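Long-range contacts in Orf34 (Pseudomonas syringae pv. syringae, PDB 5KLP), which transfers acetyl groups from acetyl-CoA to serine and threonine residues of host proteins, with inositol hexakisphosphate as cofactor, impairing host immunity and microtubules: residues A[136-147]-A[174-183]; A[188-198]-A[325-333]. The protein carries 10 engineered substitutions. One frame throughout, in Å; residues are numbered along the deposited sequence.

Contact 1: A[136-147]-A[174-183]; sequences APTIIITEPAVI and QVAIIETQAA. Engineered in segment 174-183: Ala183 (natural residue Gln).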
loop_
_atom_site.group_PDB
_atom_site.type_symbol
_atom_site.label_atom_id
_atom_site.label_comp_id
_atom_site.label_asym_id
_atom_site.label_seq_id
_atom_site.Cartn_x
_atom_site.Cartn_y
_atom_site.Cartn_z
ATOM N N ALA A 136 -3.230 4.774 23.934
ATOM C CA ALA A 136 -1.904 4.571 23.347
ATOM C C ALA A 136 -1.928 3.612 22.149
ATOM O O ALA A 136 -1.532 2.453 22.273
ATOM C CB ALA A 136 -0.959 4.055 24.399
ATOM N N PRO A 137 -2.384 4.091 20.981
ATOM C CA PRO A 137 -2.483 3.214 19.805
ATOM C C PRO A 137 -1.129 2.816 19.238
ATOM O O PRO A 137 -0.121 3.456 19.538
ATOM C CB PRO A 137 -3.247 4.073 18.785
ATOM C CG PRO A 137 -3.808 5.213 19.576
ATOM C CD PRO A 137 -2.829 5.455 20.673
ATOM N N THR A 138 -1.110 1.765 18.430
ATOM C CA THR A 138 0.077 1.400 17.669
ATOM C C THR A 138 -0.286 1.540 16.204
ATOM O O THR A 138 -1.441 1.334 15.829
ATOM C CB THR A 138 0.572 -0.019 17.972
ATOM O OG1 THR A 138 -0.490 -0.951 17.743
ATOM C CG2 THR A 138 1.044 -0.134 19.433
ATOM N N ILE A 139 0.687 1.943 15.390
ATOM C CA ILE A 139 0.422 2.325 14.007
ATOM C C ILE A 139 1.532 1.820 13.101
ATOM O O ILE A 139 2.705 2.077 13.332
ATOM C CB ILE A 139 0.281 3.861 13.842
ATOM C CG1 ILE A 139 -0.864 4.401 14.709
ATOM C CG2 ILE A 139 0.039 4.232 12.377
ATOM C CD1 ILE A 139 -0.919 5.915 14.801
ATOM N N ILE A 140 1.140 1.075 12.084
ATOM C CA ILE A 140 2.052 0.599 11.056
ATOM C C ILE A 140 1.726 1.314 9.758
ATOM O O ILE A 140 0.656 1.124 9.210
ATOM C CB ILE A 140 1.910 -0.899 10.835
ATOM C CG1 ILE A 140 2.225 -1.662 12.121
ATOM C CG2 ILE A 140 2.796 -1.368 9.671
ATOM C CD1 ILE A 140 1.806 -3.102 12.042
ATOM N N ILE A 141 2.636 2.136 9.272
ATOM C CA ILE A 141 2.428 2.795 7.990
ATOM C C ILE A 141 3.196 2.057 6.919
ATOM O O ILE A 141 4.420 1.927 7.005
ATOM C CB ILE A 141 2.874 4.254 8.034
ATOM C CG1 ILE A 141 2.040 5.036 9.052
ATOM C CG2 ILE A 141 2.776 4.896 6.636
ATOM C CD1 ILE A 141 2.632 6.379 9.398
ATOM N N THR A 142 2.492 1.543 5.920
ATOM C CA THR A 142 3.171 0.852 4.819
ATOM C C THR A 142 3.362 1.834 3.677
ATOM O O THR A 142 2.391 2.371 3.120
ATOM C CB THR A 142 2.386 -0.375 4.304
ATOM O OG1 THR A 142 1.105 0.061 3.824
ATOM C CG2 THR A 142 2.175 -1.398 5.406
ATOM N N GLU A 143 4.627 2.071 3.363
ATOM C CA GLU A 143 5.060 2.939 2.276
ATOM C C GLU A 143 5.371 2.061 1.067
ATOM O O GLU A 143 6.367 1.345 1.071
ATOM C CB GLU A 143 6.309 3.732 2.703
ATOM C CG GLU A 143 7.032 4.457 1.569
ATOM C CD GLU A 143 6.136 5.466 0.861
ATOM O OE1 GLU A 143 5.625 5.145 -0.243
ATOM O OE2 GLU A 143 5.952 6.580 1.421
ATOM N N PRO A 144 4.509 2.082 0.042
ATOM C CA PRO A 144 4.719 1.229 -1.134
ATOM C C PRO A 144 5.901 1.653 -1.998
ATOM O O PRO A 144 6.394 0.851 -2.795
ATOM C CB PRO A 144 3.406 1.382 -1.918
ATOM C CG PRO A 144 2.427 1.882 -0.931
ATOM C CD PRO A 144 3.213 2.777 -0.018
ATOM N N ALA A 145 6.328 2.903 -1.891
ATOM C CA ALA A 145 7.485 3.347 -2.679
ATOM C C ALA A 145 8.695 3.492 -1.755
ATOM O O ALA A 145 9.188 2.490 -1.227
ATOM C CB ALA A 145 7.182 4.650 -3.424
ATOM N N VAL A 146 9.157 4.720 -1.516
ATOM C CA VAL A 146 10.318 4.921 -0.647
ATOM C C VAL A 146 10.033 5.983 0.405
ATOM O O VAL A 146 9.246 6.908 0.174
ATOM C CB VAL A 146 11.571 5.328 -1.450
ATOM C CG1 VAL A 146 12.033 4.176 -2.334
ATOM C CG2 VAL A 146 11.308 6.588 -2.290
ATOM N N ILE A 147 10.660 5.842 1.567
ATOM C CA ILE A 147 10.459 6.789 2.653
ATOM C C ILE A 147 11.047 8.160 2.327
ATOM O O ILE A 147 10.421 9.197 2.572
ATOM C CB ILE A 147 11.071 6.268 3.972
ATOM C CG1 ILE A 147 10.229 5.104 4.506
ATOM C CG2 ILE A 147 11.140 7.387 5.010
ATOM C CD1 ILE A 147 10.860 4.375 5.702
ATOM N N GLN A 174 5.737 3.814 19.231
ATOM C CA GLN A 174 4.684 2.866 18.900
ATOM C C GLN A 174 4.288 2.997 17.431
ATOM O O GLN A 174 3.258 2.472 17.002
ATOM C CB GLN A 174 3.479 3.065 19.830
ATOM C CG GLN A 174 3.879 2.931 21.309
ATOM C CD GLN A 174 2.700 2.821 22.269
ATOM O OE1 GLN A 174 1.536 2.818 21.861
ATOM N NE2 GLN A 174 3.004 2.721 23.551
ATOM N N VAL A 175 5.121 3.693 16.661
ATOM C CA VAL A 175 4.851 3.898 15.237
ATOM C C VAL A 175 5.972 3.328 14.377
ATOM O O VAL A 175 7.153 3.520 14.686
ATOM C CB VAL A 175 4.670 5.402 14.917
ATOM C CG1 VAL A 175 4.334 5.617 13.444
ATOM C CG2 VAL A 175 3.571 5.988 15.796
ATOM N N ALA A 176 5.593 2.638 13.298
ATOM C CA ALA A 176 6.548 2.104 12.337
ATOM C C ALA A 176 6.200 2.506 10.911
ATOM O O ALA A 176 5.032 2.504 10.508
ATOM C CB ALA A 176 6.613 0.570 12.437
ATOM N N ILE A 177 7.223 2.840 10.139
ATOM C CA ILE A 177 7.028 3.056 8.720
ATOM C C ILE A 177 7.762 1.948 7.993
ATOM O O ILE A 177 8.984 1.821 8.093
ATOM C CB ILE A 177 7.534 4.427 8.259
ATOM C CG1 ILE A 177 6.820 5.537 9.030
ATOM C CG2 ILE A 177 7.302 4.580 6.772
ATOM C CD1 ILE A 177 7.293 6.936 8.697
ATOM N N ILE A 178 7.006 1.136 7.273
ATOM C CA ILE A 178 7.572 0.011 6.557
ATOM C C ILE A 178 7.660 0.332 5.071
ATOM O O ILE A 178 6.658 0.570 4.391
ATOM C CB ILE A 178 6.759 -1.257 6.792
ATOM C CG1 ILE A 178 6.809 -1.608 8.285
ATOM C CG2 ILE A 178 7.304 -2.414 5.944
ATOM C CD1 ILE A 178 5.903 -2.739 8.674
ATOM N N GLU A 179 8.890 0.371 4.581
ATOM C CA GLU A 179 9.152 0.750 3.201
ATOM C C GLU A 179 9.224 -0.502 2.332
ATOM O O GLU A 179 10.124 -1.303 2.507
ATOM C CB GLU A 179 10.457 1.544 3.120
ATOM C CG GLU A 179 10.957 1.811 1.707
ATOM C CD GLU A 179 12.302 2.522 1.693
ATOM O OE1 GLU A 179 12.323 3.729 2.012
ATOM O OE2 GLU A 179 13.339 1.867 1.384
ATOM N N THR A 180 8.305 -0.677 1.384
ATOM C CA THR A 180 8.353 -1.919 0.605
ATOM C C THR A 180 9.119 -1.783 -0.722
ATOM O O THR A 180 9.724 -2.749 -1.173
ATOM C CB THR A 180 6.931 -2.460 0.291
ATOM O OG1 THR A 180 6.304 -1.638 -0.701
ATOM C CG2 THR A 180 6.054 -2.477 1.542
ATOM N N GLN A 181 9.135 -0.583 -1.307
ATOM C CA GLN A 181 9.717 -0.347 -2.651
ATOM C C GLN A 181 9.057 -1.180 -3.742
ATOM O O GLN A 181 9.679 -1.473 -4.774
ATOM C CB GLN A 181 11.241 -0.628 -2.665
ATOM C CG GLN A 181 12.024 0.114 -1.566
ATOM C CD GLN A 181 13.534 -0.098 -1.655
ATOM O OE1 GLN A 181 14.052 -0.615 -2.657
ATOM N NE2 GLN A 181 14.251 0.308 -0.603
ATOM N N ALA A 182 7.802 -1.573 -3.534
ATOM C CA ALA A 182 7.124 -2.355 -4.558
ATOM C C ALA A 182 6.747 -1.467 -5.759
ATOM O O ALA A 182 6.796 -1.914 -6.900
ATOM C CB ALA A 182 5.882 -3.050 -3.975
ATOM N N ALA A 183 6.387 -0.213 -5.493
ATOM C CA ALA A 183 5.950 0.710 -6.548
ATOM C C ALA A 183 7.150 1.350 -7.230
ATOM O O ALA A 183 8.027 1.898 -6.559
ATOM C CB ALA A 183 5.047 1.792 -5.978
#
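Glu179 reaches across to the loop that follows the neighbouring strand: its OE1 takes the backbone N-H of Ile147 at 2.7 Å in an almost straight bond, 177° at the hydrogen. The amide meets this oxygen on its anti side, 25° out of the carboxylate plane. With CG anti to the backbone N (chi1 171°) and the chain extended beyond it, the carboxylate is carried past Ala145 and Val146. OE1 also bonds to Thr230, while OE2 is held by Gln181 NE2, so both oxygens of this buried acid are occupied and its rotation is probably fixed.

Beyond strand 138-143, Pro144 O accepts from Ala183 N, an engineered alanine, at 2.9 Å. Thr180 OG1 accepts from Ala182 N in an ST turn where the second segment leaves the sheet, and the same hydroxyl meets Tyr196 OH. Between the strands and just past their ends a ladder runs from Ile139 N to Gln174 O through to Thr180 N with Glu143 O; its middle rungs, including Ile141 N to Ala176 O, measure 2.7 Å.

These are adjacent parallel strands of a beta-alpha-beta unit, joined through helix 153-167, inside the mixed sheet of the YopJ-family acetyltransferase. Catalytic Glu143 sits at the end of its strand. Its chain bends at chi2, turning the carboxylate toward the residues that follow it, where OE1 receives Ala145 N on the anti lone pair; OE2 bonds to His158 and Gln154.

On the sheet face bearing Ile141 and Glu179, Ile147 lays CG1 and CD1 against Ile177 CG2, CD1 at 3.7 Å, and its CG1 also lies against Glu179 CB. On the opposite face of the sheet, Ile140 and Ile178 meet branch to end, CG2 to CD1, at 3.5 Å, where helix 204-215 touches Ile140.

Contact 2: A[188-198]-A[325-333]; sequences DCVMYSLNYAI and IDGFRLQEI. With IHP (inositol hexakisphosphate), chain D.
Phe328 enters a hole on helix 189-198 formed by Met191, Leu194, Asn195 and Ile198, a knob-into-hole fit. Asn195 lies over one ring face, its CB 3.8 Å from the centroid as a CH-pi contact; the amide plane stands 89° to the ring. Leu194 CG and Ile198 CD1 approach the edge at CZ, while the selenium of selenomethionine Met191 comes obliquely, 4.0 Å from CD2. On the opposite face lies CG of Glu332, one turn on in the same helix.

Nearer the start of segment 325-333, Ile325 puts CG1 over a face of the Tyr192 ring, 3.9 Å from its centroid, and against Met191 CB. Its chi1 of -166° sends CG1 to this side while CG2 faces Asp188.

Arg329 NH1 donates to Asp188 OD1 at 3.1 Å in a salt bridge; the acceptor lies in the guanidinium plane. Arg51 bridges to Asp188 OD2, and Asp65 pairs with Arg329. A water donates to Asp188 OD2 and Asp326 OD2, and with the arginines probably eases the repulsion between the two acids.

At the other end Asn195 ND2, over Phe328, donates to phosphate oxygen O23 of inositol hexakisphosphate at 3.0 Å. Gln331 NE2 reaches O42 at the same distance and also donates to Glu332 OE2, which pairs with Arg335. The helices cross at 69°, and their buried junction forms part of the allosteric inositol hexakisphosphate pocket, while one of the two carries catalytic Cys189 in its first turn.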
loop_
_atom_site.group_PDB
_atom_site.type_symbol
_atom_site.label_atom_id
_atom_site.label_comp_id
_atom_site.label_asym_id
_atom_site.label_seq_id
_atom_site.Cartn_x
_atom_site.Cartn_y
_atom_site.Cartn_z
ATOM N N ASP A 188 0.719 5.084 -9.074
ATOM C CA ASP A 188 -0.234 4.036 -8.706
ATOM C C ASP A 188 -0.378 3.843 -7.198
ATOM O O ASP A 188 -0.932 2.841 -6.747
ATOM C CB ASP A 188 0.160 2.702 -9.356
ATOM C CG ASP A 188 0.174 2.767 -10.880
ATOM O OD1 ASP A 188 -0.863 3.099 -11.499
ATOM O OD2 ASP A 188 1.244 2.509 -11.465
ATOM N N CYS A 189 0.079 4.816 -6.418
ATOM C CA CYS A 189 0.187 4.622 -4.981
ATOM C C CYS A 189 -1.159 4.405 -4.306
ATOM O O CYS A 189 -1.239 3.719 -3.295
ATOM C CB CYS A 189 0.912 5.819 -4.358
ATOM S SG CYS A 189 2.722 5.627 -4.455
ATOM N N VAL A 190 -2.225 4.951 -4.878
ATOM C CA VAL A 190 -3.535 4.686 -4.326
ATOM C C VAL A 190 -3.881 3.204 -4.456
ATOM O O VAL A 190 -4.431 2.623 -3.531
ATOM C CB VAL A 190 -4.628 5.518 -5.002
ATOM C CG1 VAL A 190 -5.981 5.169 -4.430
ATOM C CG2 VAL A 190 -4.356 7.016 -4.829
HETATM N N MSE A 191 -3.570 2.605 -5.606
HETATM C CA MSE A 191 -3.873 1.195 -5.834
HETATM C C MSE A 191 -3.004 0.307 -4.930
HETATM O O MSE A 191 -3.500 -0.679 -4.381
HETATM C CB MSE A 191 -3.674 0.824 -7.310
HETATM C CG MSE A 191 -4.801 1.324 -8.226
HETATM SE SE MSE A 191 -6.575 0.688 -7.592
HETATM C CE MSE A 191 -7.257 2.399 -6.895
ATOM N N TYR A 192 -1.723 0.647 -4.764
ATOM C CA TYR A 192 -0.877 -0.131 -3.845
ATOM C C TYR A 192 -1.418 -0.022 -2.425
ATOM O O TYR A 192 -1.489 -1.005 -1.699
ATOM C CB TYR A 192 0.589 0.328 -3.870
ATOM C CG TYR A 192 1.376 -0.232 -5.033
ATOM C CD1 TYR A 192 1.869 -1.529 -5.005
ATOM C CD2 TYR A 192 1.593 0.533 -6.182
ATOM C CE1 TYR A 192 2.581 -2.050 -6.091
ATOM C CE2 TYR A 192 2.299 0.026 -7.257
ATOM C CZ TYR A 192 2.792 -1.262 -7.204
ATOM O OH TYR A 192 3.492 -1.758 -8.283
ATOM N N SER A 193 -1.806 1.188 -2.035
ATOM C CA SER A 193 -2.302 1.404 -0.683
ATOM C C SER A 193 -3.603 0.641 -0.436
ATOM O O SER A 193 -3.801 0.076 0.640
ATOM C CB SER A 193 -2.499 2.906 -0.421
ATOM O OG SER A 193 -1.259 3.604 -0.467
ATOM N N LEU A 194 -4.500 0.654 -1.423
ATOM C CA LEU A 194 -5.758 -0.089 -1.311
ATOM C C LEU A 194 -5.470 -1.582 -1.237
ATOM O O LEU A 194 -6.007 -2.291 -0.383
ATOM C CB LEU A 194 -6.696 0.234 -2.490
ATOM C CG LEU A 194 -7.990 -0.579 -2.566
ATOM C CD1 LEU A 194 -8.799 -0.398 -1.285
ATOM C CD2 LEU A 194 -8.838 -0.198 -3.794
ATOM N N ASN A 195 -4.613 -2.065 -2.127
ATOM C CA ASN A 195 -4.253 -3.478 -2.095
ATOM C C ASN A 195 -3.627 -3.845 -0.764
ATOM O O ASN A 195 -3.916 -4.899 -0.198
ATOM C CB ASN A 195 -3.287 -3.834 -3.231
ATOM C CG ASN A 195 -2.974 -5.325 -3.270
ATOM O OD1 ASN A 195 -2.002 -5.776 -2.680
ATOM N ND2 ASN A 195 -3.823 -6.095 -3.951
ATOM N N TYR A 196 -2.778 -2.958 -0.261
ATOM C CA TYR A 196 -2.080 -3.194 0.992
ATOM C C TYR A 196 -3.033 -3.279 2.181
ATOM O O TYR A 196 -2.820 -4.075 3.106
ATOM C CB TYR A 196 -1.040 -2.095 1.218
ATOM C CG TYR A 196 0.282 -2.360 0.512
ATOM C CD1 TYR A 196 0.397 -3.361 -0.464
ATOM C CD2 TYR A 196 1.425 -1.638 0.850
ATOM C CE1 TYR A 196 1.603 -3.616 -1.094
ATOM C CE2 TYR A 196 2.646 -1.888 0.229
ATOM C CZ TYR A 196 2.730 -2.879 -0.737
ATOM O OH TYR A 196 3.949 -3.119 -1.335
ATOM N N ALA A 197 -4.081 -2.461 2.161
ATOM C CA ALA A 197 -5.097 -2.503 3.218
ATOM C C ALA A 197 -5.759 -3.870 3.244
ATOM O O ALA A 197 -5.911 -4.479 4.304
ATOM C CB ALA A 197 -6.154 -1.403 3.010
ATOM N N ILE A 198 -6.156 -4.351 2.070
ATOM C CA ILE A 198 -6.763 -5.684 1.959
ATOM C C ILE A 198 -5.790 -6.769 2.444
ATOM O O ILE A 198 -6.195 -7.703 3.152
ATOM C CB ILE A 198 -7.194 -5.999 0.511
ATOM C CG1 ILE A 198 -8.213 -4.962 0.024
ATOM C CG2 ILE A 198 -7.786 -7.420 0.431
ATOM C CD1 ILE A 198 -8.555 -5.073 -1.452
ATOM N N ILE A 325 -0.263 -4.228 -11.086
ATOM C CA ILE A 325 -1.039 -3.278 -10.280
ATOM C C ILE A 325 -2.171 -2.673 -11.115
ATOM O O ILE A 325 -3.237 -2.349 -10.594
ATOM C CB ILE A 325 -0.159 -2.150 -9.686
ATOM C CG1 ILE A 325 -0.919 -1.402 -8.584
ATOM C CG2 ILE A 325 0.304 -1.166 -10.770
ATOM C CD1 ILE A 325 -1.343 -2.263 -7.403
ATOM N N ASP A 326 -1.946 -2.565 -12.416
ATOM C CA ASP A 326 -2.975 -2.057 -13.328
ATOM C C ASP A 326 -4.087 -3.093 -13.464
ATOM O O ASP A 326 -5.261 -2.751 -13.640
ATOM C CB ASP A 326 -2.332 -1.711 -14.673
ATOM C CG ASP A 326 -1.203 -0.679 -14.517
ATOM O OD1 ASP A 326 -1.420 0.394 -13.889
ATOM O OD2 ASP A 326 -0.076 -0.975 -14.953
ATOM N N GLY A 327 -3.714 -4.363 -13.331
ATOM C CA GLY A 327 -4.682 -5.443 -13.273
ATOM C C GLY A 327 -5.516 -5.375 -11.999
ATOM O O GLY A 327 -6.723 -5.612 -12.023
ATOM N N PHE A 328 -4.867 -5.058 -10.882
ATOM C CA PHE A 328 -5.583 -4.898 -9.623
ATOM C C PHE A 328 -6.636 -3.777 -9.739
ATOM O O PHE A 328 -7.744 -3.908 -9.231
ATOM C CB PHE A 328 -4.603 -4.617 -8.470
ATOM C CG PHE A 328 -5.287 -4.324 -7.158
ATOM C CD1 PHE A 328 -5.950 -5.328 -6.465
ATOM C CD2 PHE A 328 -5.312 -3.036 -6.649
ATOM C CE1 PHE A 328 -6.608 -5.056 -5.268
ATOM C CE2 PHE A 328 -5.969 -2.754 -5.464
ATOM C CZ PHE A 328 -6.618 -3.768 -4.770
ATOM N N ARG A 329 -6.292 -2.688 -10.423
ATOM C CA ARG A 329 -7.241 -1.587 -10.590
ATOM C C ARG A 329 -8.482 -2.045 -11.359
ATOM O O ARG A 329 -9.591 -1.693 -10.986
ATOM C CB ARG A 329 -6.595 -0.388 -11.288
ATOM C CG ARG A 329 -7.538 0.820 -11.462
ATOM C CD ARG A 329 -6.728 2.076 -11.828
ATOM N NE ARG A 329 -5.571 1.659 -12.594
ATOM C CZ ARG A 329 -4.312 1.999 -12.352
ATOM N NH1 ARG A 329 -3.982 2.828 -11.368
ATOM N NH2 ARG A 329 -3.380 1.503 -13.130
ATOM N N LEU A 330 -8.283 -2.819 -12.425
ATOM C CA LEU A 330 -9.386 -3.378 -13.199
ATOM C C LEU A 330 -10.276 -4.255 -12.310
ATOM O O LEU A 330 -11.502 -4.226 -12.404
ATOM C CB LEU A 330 -8.843 -4.192 -14.378
ATOM C CG LEU A 330 -7.940 -3.410 -15.349
ATOM C CD1 LEU A 330 -7.485 -4.295 -16.499
ATOM C CD2 LEU A 330 -8.645 -2.169 -15.891
ATOM N N GLN A 331 -9.640 -5.047 -11.455
ATOM C CA GLN A 331 -10.349 -5.903 -10.514
ATOM C C GLN A 331 -11.228 -5.096 -9.561
ATOM O O GLN A 331 -12.381 -5.466 -9.296
ATOM C CB GLN A 331 -9.350 -6.741 -9.717
ATOM C CG GLN A 331 -9.932 -7.393 -8.492
ATOM C CD GLN A 331 -8.861 -8.061 -7.645
ATOM O OE1 GLN A 331 -8.354 -9.130 -7.991
ATOM N NE2 GLN A 331 -8.479 -7.403 -6.549
ATOM N N GLU A 332 -10.687 -3.989 -9.054
ATOM C CA GLU A 332 -11.423 -3.163 -8.101
ATOM C C GLU A 332 -12.622 -2.459 -8.745
ATOM O O GLU A 332 -13.693 -2.388 -8.157
ATOM C CB GLU A 332 -10.490 -2.144 -7.469
ATOM C CG GLU A 332 -9.423 -2.812 -6.628
ATOM C CD GLU A 332 -10.032 -3.805 -5.659
ATOM O OE1 GLU A 332 -10.571 -3.347 -4.624
ATOM O OE2 GLU A 332 -9.985 -5.031 -5.936
ATOM N N ILE A 333 -12.428 -1.944 -9.951
ATOM C CA ILE A 333 -13.513 -1.265 -10.666
ATOM C C ILE A 333 -14.622 -2.261 -10.970
ATOM O O ILE A 333 -15.813 -1.980 -10.749
ATOM C CB ILE A 333 -12.986 -0.614 -11.948
ATOM C CG1 ILE A 333 -11.951 0.454 -11.583
ATOM C CG2 ILE A 333 -14.126 -0.018 -12.774
ATOM C CD1 ILE A 333 -11.278 1.084 -12.765
HETATM C C1 IHP D . -8.850 -12.098 -5.351
HETATM C C2 IHP D . -7.614 -11.090 -5.347
HETATM C C3 IHP D . -6.486 -11.119 -6.447
HETATM C C4 IHP D . -6.634 -12.317 -7.496
HETATM C C5 IHP D . -7.473 -13.518 -7.100
HETATM C C6 IHP D . -8.820 -12.940 -6.688
HETATM O O11 IHP D . -8.919 -12.821 -4.262
HETATM P P1 IHP D . -10.146 -12.971 -3.105
HETATM O O21 IHP D . -9.533 -13.074 -1.710
HETATM O O31 IHP D . -10.955 -14.245 -3.370
HETATM O O41 IHP D . -11.135 -11.818 -3.075
HETATM O O12 IHP D . -7.060 -10.922 -4.098
HETATM P P2 IHP D . -7.167 -9.389 -3.411
HETATM O O22 IHP D . -8.650 -8.989 -3.262
HETATM O O32 IHP D . -6.485 -9.255 -2.045
HETATM O O42 IHP D . -6.564 -8.363 -4.401
HETATM O O13 IHP D . -5.383 -11.193 -5.814
HETATM P P3 IHP D . -4.003 -10.238 -5.661
HETATM O O23 IHP D . -4.156 -8.817 -5.118
HETATM O O33 IHP D . -3.393 -11.126 -4.579
HETATM O O43 IHP D . -3.127 -10.202 -6.910
HETATM O O14 IHP D . -5.442 -12.732 -7.950
HETATM P P4 IHP D . -4.813 -12.241 -9.361
HETATM O O24 IHP D . -4.198 -10.844 -9.248
HETATM O O34 IHP D . -3.754 -13.227 -9.895
HETATM O O44 IHP D . -5.907 -12.160 -10.442
HETATM O O15 IHP D . -6.905 -14.394 -6.256
HETATM P P5 IHP D . -6.468 -15.981 -6.702
HETATM O O25 IHP D . -6.510 -16.148 -8.225
HETATM O O35 IHP D . -5.023 -16.307 -6.236
HETATM O O45 IHP D . -7.403 -17.036 -6.100
HETATM O O16 IHP D . -9.749 -13.894 -6.662
HETATM P P6 IHP D . -11.316 -13.684 -7.080
HETATM O O26 IHP D . -11.427 -12.714 -8.254
HETATM O O36 IHP D . -11.973 -15.019 -7.477
HETATM O O46 IHP D . -12.122 -13.121 -5.904
HETATM O O HOH W 1 1.747 0.517 -13.643
#

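Contacts 1 and 2 form in series along the chain, their centres about 17 Å apart, and the polypeptide passes from strand 175-179 of the first through a loop into helix 189-202 of the second, the next helix or strand in the chain. That helix is the common element: Tyr196 and Tyr192 extend from it to the strand ends, where Tyr196 OH lies 2.9 Å from Thr180 OG1, a probable hydrogen bond, and Tyr192 packs on engineered Ala183. Glu143 in contact 1 and Cys189 in contact 2 both belong to the active site. The principle illustrated is continuity: sheet, catalytic helix and helix 324-340 adjoin in turn, consistent with a route by which bound cofactor could influence catalysis.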